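Local structure of GlcNAc-alpha-1,4-Gal-releasing endo-beta-galactosidase (Clostridium perfringens, 1UPS) at residues T248-Y253 against W269-M274; D36-P41 against G72-Y77; G144-W149 against D170-F175. The protein probably hydrolyses O-glycosyl bonds as a calcium-binding family 16 endo-beta-galactosidase that releases GlcNAc-alpha-1,4-Gal. All blocks are in the same frame, centred on the assembly; numbering follows the deposited sequence.

The three contacts make a cross-section through a beta-sandwich, from the calcium ion on one sheet to the probable catalytic motif on the other. Contact 1 lies in the middle, its centre about 9 Å from those of contacts 2 and 3, whose own centres are about 18 Å apart. Backbone pairing extends contact 1 within each sheet: I271 N lies 2.8 Å from L74 O, a probable hydrogen bond joining strands 267-279 and 73-78, and A147 N lies 2.8 Å from N251 O, another joining 145-152 and 246-254. Contacts 1 and 2 share the calcium; the side chain of W148 in contact 3 remains about 12 Å from that of D272.

Contact 1 of 3, residues T248-Y253 against W269-M274; sequences TILNIY and WAIDYM. With CA (calcium ion), chain C.
Between the two sheets of the family 16 beta-sandwich, L250 and I252 of one sheet pack against W269 of the other, with no hydrogen bond joining the segments. The strands run nearly antiparallel, at 161°, and their axes approach to 9.1 Å; the gap is bridged mainly by side chains, with the backbone O of N251 also lying against the indole, 3.6 Å from W269 NE1. CD2 of L250 meets CH2 of W269 at 4.1 Å, the two side chains crossing at about a right angle. I252 instead slides past the indole in the reverse direction, its CD1 lying 3.8 Å from W269 CD1. The first torsion of W269 (chi1 68°), placing CG between the backbone N and the carbonyl carbon, helps turn the ring across the interface; CD1 of I271 rests on one face, offset toward the rim. NE1 of W269 donates to E76 OE2, on the neighbouring strand 73-78. Farther along, T248 and M274 meet tip to tip, T248 OG1 being 3.8 Å from M274 CE. Away from this core, ND2 of N251 donates to Y253 OH at 2.9 Å (158°), nearly in its own amide plane, and OD1 accepts from W149 NE1; two bonds thus fix the amide's rotation. On the far side of the other sheet, D272 binds calcium through both its backbone O and OD2. Strands 94-99 and 145-152 flank 246-254 on its two sides in one sheet, whereas 267-279 pairs with 30-36, 73-78 and 129-136 in the other.

Contact 2 of 3, residues D36-P41 against G72-Y77; sequences DEFNGP and GSLVEY. With CA (calcium ion), chain C.
The carbonyl oxygens of E37 and G72 converge on one calcium ion, E37 O at 2.3 Å and G72 O at 2.4 Å from the metal. Their closeness to each other is explained by the cation they share. D272 supplies its backbone O and OD2, two waters add to the shell, and N39 also belongs to the site. One of those waters is itself positioned by protein: water 2 donates to OE2 of E37 at 2.7 Å, while OE1 of the same carboxylate forms a salt bridge with R275. A different water ties the backbones together, since water 3 donates to N39 O at 2.7 Å and accepts from G72 N at 3.0 Å. G72 has a phi of 73°, readily adopted by a residue without a side chain, at the turn that presents its carbonyl to the metal. On the loop side the chain is shaped by an Asx turn: F38 N donates to D36 OD2 at 2.9 Å (154°), on the anti side and tilted from the carboxylate plane. Away from the ion the contact becomes apolar. CB of L74 lies over one face of the F38 ring, 4.1 Å from its centroid, in a CH-pi contact; D36 CB occupies the opposite face, so the phenyl is held between them. L74 swings its CG opposite the backbone N (chi1 169°), which brings CD2 to CE2 of F38. Such a site, in which three backbone carbonyls join an aspartate carboxylate and waters, probably lies on the side of the sandwich away from the substrate cleft, as in bacterial lichenases of family 16.

Contact 3 of 3, residues G144-W149 against D170-F175; sequences GHQAWW and DILETF
T174 O accepts twice from Q146: the side-chain NE2 donates at 3.0 Å from well above the carbonyl plane, and the backbone Q146 N adds a weak bond at 3.3 Å. In the glutamine the first torsion (52°) sets CG between the backbone N and the carbonyl carbon, and a kink at the next bond brings NE2 back to T174 O. Its OE1 is taken by the backbone N of S138, so both ends of the buried amide are engaged. A second doubly used acceptor lies farther along. W148 O receives L172 N at 3.0 Å, nearly straight (165°) and in the carbonyl plane, together with a weak, strongly bent bond from I171 N at 2.9 Å (119°). In return W148 N donates to L172 O at 2.9 Å, an oxygen also approached by the CA of A147 in a CA-H...O contact. The extra residue here is a classic beta bulge: W148 stands opposite two residues, I171 and L172, and the register slips by one. The bulge lies within the E-x-D-x-x-E signature of family 16, here E168, D170 and E173, whose two glutamates serve as nucleophile and acid/base in relatives; E168 and E173 probably do so here. On the side of the interior, CD1 of I171 sits over the centre of the W148 six-membered ring, 3.7 Å from its centroid. Water 4 joins H145 to E173: it donates to E173 OE1 at 2.8 Å and lies 2.9 Å from H145 NE2. E173 OE2 has its own salt bridge to R183, and H145 ND1 is hydrogen-bonded to S258 OG. T174 OG1 pairs with the backbone N of R183, and I171 O accepts from W182 NE1, joining residues 171-174 to strand 181-187.

Contact 1 of 3, residues T248-Y253 against W269-M274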
# COMPACT_ATOMS: atom_id res chain seq x y z
N THR A 248 -5.77 1.92 13.72
CA THR A 248 -4.65 2.68 13.17
C THR A 248 -3.60 2.98 14.23
O THR A 248 -3.95 3.33 15.36
CB THR A 248 -5.19 4.03 12.59
OG1 THR A 248 -6.05 3.74 11.48
CG2 THR A 248 -4.04 4.89 11.99
N ILE A 249 -2.34 2.87 13.84
CA ILE A 249 -1.22 3.28 14.69
C ILE A 249 -0.37 4.28 13.92
O ILE A 249 -0.08 4.08 12.74
CB ILE A 249 -0.34 2.04 15.08
CG1 ILE A 249 -1.22 0.95 15.75
CG2 ILE A 249 0.88 2.49 15.94
CD1 ILE A 249 -0.46 -0.34 16.12
N LEU A 250 0.03 5.36 14.60
CA LEU A 250 0.98 6.31 14.04
C LEU A 250 2.13 6.41 15.04
O LEU A 250 1.91 6.76 16.20
CB LEU A 250 0.32 7.70 13.86
CG LEU A 250 -0.60 7.84 12.65
CD1 LEU A 250 -1.57 9.06 12.85
CD2 LEU A 250 0.21 7.98 11.38
N ASN A 251 3.34 6.08 14.59
CA ASN A 251 4.46 6.02 15.53
C ASN A 251 5.83 6.22 14.89
O ASN A 251 5.95 6.34 13.66
CB ASN A 251 4.36 4.78 16.48
CG ASN A 251 4.57 3.43 15.79
OD1 ASN A 251 4.41 3.30 14.58
ND2 ASN A 251 4.92 2.41 16.59
N ILE A 252 6.84 6.31 15.74
CA ILE A 252 8.21 6.51 15.30
C ILE A 252 9.10 5.64 16.18
O ILE A 252 8.77 5.41 17.33
CB ILE A 252 8.58 8.01 15.36
CG1 ILE A 252 9.98 8.24 14.77
CG2 ILE A 252 8.39 8.60 16.79
CD1 ILE A 252 10.28 9.74 14.41
N TYR A 253 10.19 5.13 15.62
CA TYR A 253 11.03 4.16 16.30
C TYR A 253 12.49 4.52 16.17
O TYR A 253 12.91 5.15 15.17
CB TYR A 253 10.95 2.82 15.57
CG TYR A 253 9.65 2.10 15.56
CD1 TYR A 253 8.66 2.43 14.64
CD2 TYR A 253 9.43 1.02 16.45
CE1 TYR A 253 7.45 1.69 14.60
CE2 TYR A 253 8.23 0.29 16.41
CZ TYR A 253 7.24 0.65 15.48
OH TYR A 253 6.05 -0.05 15.42
N TRP A 269 8.97 13.28 13.65
CA TRP A 269 8.31 13.60 12.39
C TRP A 269 7.04 14.38 12.63
O TRP A 269 6.62 14.55 13.79
CB TRP A 269 8.02 12.36 11.53
CG TRP A 269 6.98 11.35 12.05
CD1 TRP A 269 6.78 10.91 13.34
CD2 TRP A 269 6.06 10.63 11.24
NE1 TRP A 269 5.77 9.96 13.37
CE2 TRP A 269 5.31 9.77 12.09
CE3 TRP A 269 5.77 10.62 9.87
CZ2 TRP A 269 4.32 8.91 11.61
CZ3 TRP A 269 4.78 9.77 9.39
CH2 TRP A 269 4.07 8.92 10.26
N ALA A 270 6.42 14.87 11.56
CA ALA A 270 5.30 15.78 11.70
C ALA A 270 4.14 15.33 10.83
O ALA A 270 4.33 15.09 9.63
CB ALA A 270 5.72 17.23 11.33
N ILE A 271 2.96 15.20 11.43
CA ILE A 271 1.76 14.83 10.67
C ILE A 271 0.75 15.97 10.71
O ILE A 271 0.23 16.31 11.77
CB ILE A 271 1.14 13.54 11.23
CG1 ILE A 271 2.19 12.42 11.34
CG2 ILE A 271 -0.03 13.06 10.35
CD1 ILE A 271 2.07 11.61 12.60
N ASP A 272 0.43 16.52 9.53
CA ASP A 272 -0.47 17.67 9.42
C ASP A 272 -1.93 17.27 9.67
O ASP A 272 -2.67 17.99 10.37
CB ASP A 272 -0.29 18.32 8.03
CG ASP A 272 -1.21 19.52 7.81
OD1 ASP A 272 -1.46 19.82 6.62
OD2 ASP A 272 -1.68 20.21 8.75
N TYR A 273 -2.34 16.14 9.11
CA TYR A 273 -3.70 15.65 9.28
C TYR A 273 -3.79 14.18 8.91
O TYR A 273 -2.91 13.66 8.21
CB TYR A 273 -4.72 16.44 8.43
CG TYR A 273 -4.56 16.35 6.90
CD1 TYR A 273 -4.96 15.20 6.19
CD2 TYR A 273 -4.10 17.45 6.17
CE1 TYR A 273 -4.82 15.13 4.81
CE2 TYR A 273 -3.98 17.39 4.77
CZ TYR A 273 -4.35 16.25 4.11
OH TYR A 273 -4.23 16.20 2.74
N MET A 274 -4.85 13.54 9.39
CA MET A 274 -5.29 12.23 8.92
C MET A 274 -6.77 12.33 8.59
O MET A 274 -7.55 12.85 9.38
CB MET A 274 -5.08 11.15 9.99
CG MET A 274 -5.63 9.77 9.57
SD MET A 274 -5.46 8.55 10.91
CE MET A 274 -6.69 7.34 10.42
CA CA C . -3.08 20.31 10.67
O HOH W 1 -2.68 22.59 9.77
O HOH W 2 -4.81 20.37 9.04

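Contact 2 of 3, residues D36-P41 against G72-Y77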
# COMPACT_ATOMS: atom_id res chain seq x y z
N ASP A 36 -8.61 13.95 11.81
CA ASP A 36 -7.93 14.69 12.85
C ASP A 36 -7.00 15.66 12.15
O ASP A 36 -6.07 15.25 11.44
CB ASP A 36 -7.16 13.75 13.80
CG ASP A 36 -6.80 14.43 15.09
OD1 ASP A 36 -6.71 13.76 16.15
OD2 ASP A 36 -6.63 15.67 15.13
N GLU A 37 -7.25 16.96 12.35
CA GLU A 37 -6.42 18.01 11.76
C GLU A 37 -5.20 18.34 12.62
O GLU A 37 -4.38 19.20 12.26
CB GLU A 37 -7.28 19.26 11.46
CG GLU A 37 -8.49 18.95 10.55
CD GLU A 37 -8.09 18.53 9.14
OE1 GLU A 37 -8.74 17.61 8.60
OE2 GLU A 37 -7.13 19.10 8.58
N PHE A 38 -5.06 17.64 13.75
CA PHE A 38 -3.86 17.69 14.59
C PHE A 38 -3.37 19.11 14.91
O PHE A 38 -2.18 19.38 14.85
CB PHE A 38 -2.70 16.88 13.97
CG PHE A 38 -2.93 15.37 13.97
CD1 PHE A 38 -2.72 14.64 12.80
CD2 PHE A 38 -3.31 14.70 15.13
CE1 PHE A 38 -2.91 13.24 12.77
CE2 PHE A 38 -3.48 13.28 15.13
CZ PHE A 38 -3.29 12.56 13.96
N ASN A 39 -4.27 20.01 15.24
CA ASN A 39 -3.81 21.37 15.53
C ASN A 39 -3.31 21.57 16.96
O ASN A 39 -2.55 22.53 17.25
CB ASN A 39 -4.83 22.40 15.06
CG ASN A 39 -5.13 22.30 13.55
OD1 ASN A 39 -4.23 22.07 12.71
ND2 ASN A 39 -6.40 22.44 13.19
N GLY A 40 -3.69 20.65 17.85
CA GLY A 40 -3.26 20.71 19.24
C GLY A 40 -3.95 21.83 20.00
O GLY A 40 -4.85 22.45 19.45
N PRO A 41 -3.49 22.13 21.22
CA PRO A 41 -2.26 21.58 21.79
C PRO A 41 -2.42 20.25 22.54
O PRO A 41 -1.44 19.76 23.12
CB PRO A 41 -1.84 22.67 22.77
CG PRO A 41 -3.14 23.19 23.28
CD PRO A 41 -4.14 23.09 22.15
N GLY A 72 0.59 23.42 13.38
CA GLY A 72 -0.54 22.66 12.88
C GLY A 72 -0.33 21.15 12.69
O GLY A 72 -1.16 20.51 12.05
N SER A 73 0.75 20.59 13.25
CA SER A 73 1.06 19.16 13.08
C SER A 73 1.22 18.46 14.40
O SER A 73 1.67 19.06 15.39
CB SER A 73 2.35 18.99 12.27
OG SER A 73 2.16 19.38 10.92
N LEU A 74 0.86 17.18 14.44
CA LEU A 74 1.34 16.32 15.52
C LEU A 74 2.82 16.00 15.27
O LEU A 74 3.20 15.51 14.18
CB LEU A 74 0.53 15.01 15.56
CG LEU A 74 1.06 13.89 16.47
CD1 LEU A 74 0.87 14.27 17.93
CD2 LEU A 74 0.31 12.58 16.13
N VAL A 75 3.65 16.27 16.27
CA VAL A 75 5.07 15.94 16.24
C VAL A 75 5.36 14.88 17.32
O VAL A 75 5.58 15.21 18.49
CB VAL A 75 5.98 17.19 16.41
CG1 VAL A 75 7.48 16.82 16.42
CG2 VAL A 75 5.67 18.22 15.32
N GLU A 76 5.35 13.61 16.90
CA GLU A 76 5.78 12.51 17.78
C GLU A 76 7.29 12.53 17.83
O GLU A 76 7.93 12.70 16.80
CB GLU A 76 5.34 11.18 17.16
CG GLU A 76 3.83 11.05 17.12
CD GLU A 76 3.38 9.69 16.58
OE1 GLU A 76 2.37 9.15 17.09
OE2 GLU A 76 4.04 9.18 15.65
N TYR A 77 7.87 12.34 19.01
CA TYR A 77 9.32 12.36 19.14
C TYR A 77 9.83 11.38 20.17
O TYR A 77 9.11 11.00 21.11
CB TYR A 77 9.84 13.79 19.43
CG TYR A 77 9.40 14.44 20.73
CD1 TYR A 77 8.28 15.28 20.78
CD2 TYR A 77 10.13 14.26 21.91
CE1 TYR A 77 7.90 15.93 22.00
CE2 TYR A 77 9.75 14.88 23.12
CZ TYR A 77 8.65 15.71 23.15
OH TYR A 77 8.30 16.32 24.35
CA CA C . -3.08 20.31 10.67
O HOH W 2 -4.81 20.37 9.04
O HOH W 3 -0.33 23.61 16.23
O HOH W 1 -2.68 22.59 9.77

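Contact 3 of 3, residues G144-W149 against D170-F175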
# COMPACT_ATOMS: atom_id res chain seq x y z
N GLY A 144 16.46 3.95 12.47
CA GLY A 144 15.13 4.31 12.90
C GLY A 144 14.18 4.44 11.72
O GLY A 144 14.60 4.40 10.55
N HIS A 145 12.90 4.56 12.02
CA HIS A 145 11.87 4.75 10.99
C HIS A 145 10.63 5.35 11.61
O HIS A 145 10.50 5.37 12.82
CB HIS A 145 11.56 3.43 10.25
CG HIS A 145 10.80 2.40 11.04
ND1 HIS A 145 11.39 1.56 11.96
CD2 HIS A 145 9.50 2.02 10.97
CE1 HIS A 145 10.49 0.72 12.44
NE2 HIS A 145 9.32 0.99 11.86
N GLN A 146 9.73 5.84 10.77
CA GLN A 146 8.40 6.23 11.23
C GLN A 146 7.41 5.30 10.56
O GLN A 146 7.74 4.66 9.56
CB GLN A 146 8.10 7.70 10.88
CG GLN A 146 8.33 8.05 9.39
CD GLN A 146 9.62 8.85 9.20
OE1 GLN A 146 9.78 9.91 9.80
NE2 GLN A 146 10.54 8.33 8.39
N ALA A 147 6.19 5.23 11.10
CA ALA A 147 5.21 4.30 10.55
C ALA A 147 3.77 4.78 10.70
O ALA A 147 3.38 5.31 11.75
CB ALA A 147 5.38 2.91 11.17
N TRP A 148 3.01 4.59 9.62
CA TRP A 148 1.56 4.73 9.64
C TRP A 148 1.08 3.37 9.22
O TRP A 148 1.39 2.90 8.11
CB TRP A 148 1.12 5.77 8.62
CG TRP A 148 -0.38 5.85 8.41
CD1 TRP A 148 -1.39 5.54 9.30
CD2 TRP A 148 -1.03 6.31 7.22
NE1 TRP A 148 -2.62 5.74 8.70
CE2 TRP A 148 -2.43 6.25 7.44
CE3 TRP A 148 -0.57 6.77 5.98
CZ2 TRP A 148 -3.37 6.61 6.46
CZ3 TRP A 148 -1.50 7.14 5.00
CH2 TRP A 148 -2.88 7.04 5.25
N TRP A 149 0.38 2.68 10.12
CA TRP A 149 -0.01 1.30 9.83
C TRP A 149 -1.34 0.93 10.45
O TRP A 149 -1.85 1.62 11.34
CB TRP A 149 1.09 0.30 10.26
CG TRP A 149 1.69 0.45 11.66
CD1 TRP A 149 2.33 1.56 12.18
CD2 TRP A 149 1.80 -0.58 12.65
NE1 TRP A 149 2.80 1.27 13.45
CE2 TRP A 149 2.50 -0.04 13.76
CE3 TRP A 149 1.37 -1.93 12.72
CZ2 TRP A 149 2.77 -0.78 14.93
CZ3 TRP A 149 1.64 -2.67 13.89
CH2 TRP A 149 2.34 -2.08 14.98
N ASP A 170 1.32 -1.91 6.47
CA ASP A 170 2.21 -0.81 6.80
C ASP A 170 2.12 0.19 5.65
O ASP A 170 2.77 0.02 4.63
CB ASP A 170 3.63 -1.34 6.97
CG ASP A 170 3.70 -2.42 8.03
OD1 ASP A 170 3.16 -2.19 9.14
OD2 ASP A 170 4.22 -3.53 7.80
N ILE A 171 1.24 1.18 5.79
CA ILE A 171 0.99 2.13 4.70
C ILE A 171 2.22 2.98 4.46
O ILE A 171 2.53 3.33 3.32
CB ILE A 171 -0.24 3.04 4.99
CG1 ILE A 171 -1.47 2.19 5.35
CG2 ILE A 171 -0.57 3.95 3.79
CD1 ILE A 171 -2.57 3.03 6.05
N LEU A 172 2.92 3.30 5.54
CA LEU A 172 4.21 3.96 5.45
C LEU A 172 5.10 3.39 6.55
O LEU A 172 4.67 3.25 7.69
CB LEU A 172 4.04 5.48 5.63
CG LEU A 172 5.31 6.31 5.47
CD1 LEU A 172 4.99 7.68 4.82
CD2 LEU A 172 5.96 6.57 6.84
N GLU A 173 6.33 3.04 6.19
CA GLU A 173 7.27 2.47 7.14
C GLU A 173 8.68 2.99 6.85
O GLU A 173 9.68 2.37 7.23
CB GLU A 173 7.21 0.92 7.06
CG GLU A 173 7.81 0.25 8.28
CD GLU A 173 7.84 -1.28 8.18
OE1 GLU A 173 7.57 -1.90 9.22
OE2 GLU A 173 8.20 -1.85 7.12
N THR A 174 8.74 4.15 6.19
CA THR A 174 9.98 4.70 5.63
C THR A 174 11.12 4.86 6.65
O THR A 174 10.93 5.46 7.72
CB THR A 174 9.67 6.02 4.94
OG1 THR A 174 8.63 5.78 3.95
CG2 THR A 174 10.89 6.52 4.14
N PHE A 175 12.30 4.35 6.31
CA PHE A 175 13.49 4.45 7.19
C PHE A 175 14.10 5.83 7.14
O PHE A 175 14.17 6.42 6.06
CB PHE A 175 14.58 3.49 6.74
CG PHE A 175 14.31 2.03 7.04
CD1 PHE A 175 15.36 1.13 7.07
CD2 PHE A 175 13.00 1.56 7.27
CE1 PHE A 175 15.14 -0.23 7.35
CE2 PHE A 175 12.76 0.21 7.54
CZ PHE A 175 13.85 -0.69 7.56
O HOH W 4 7.07 -0.77 11.69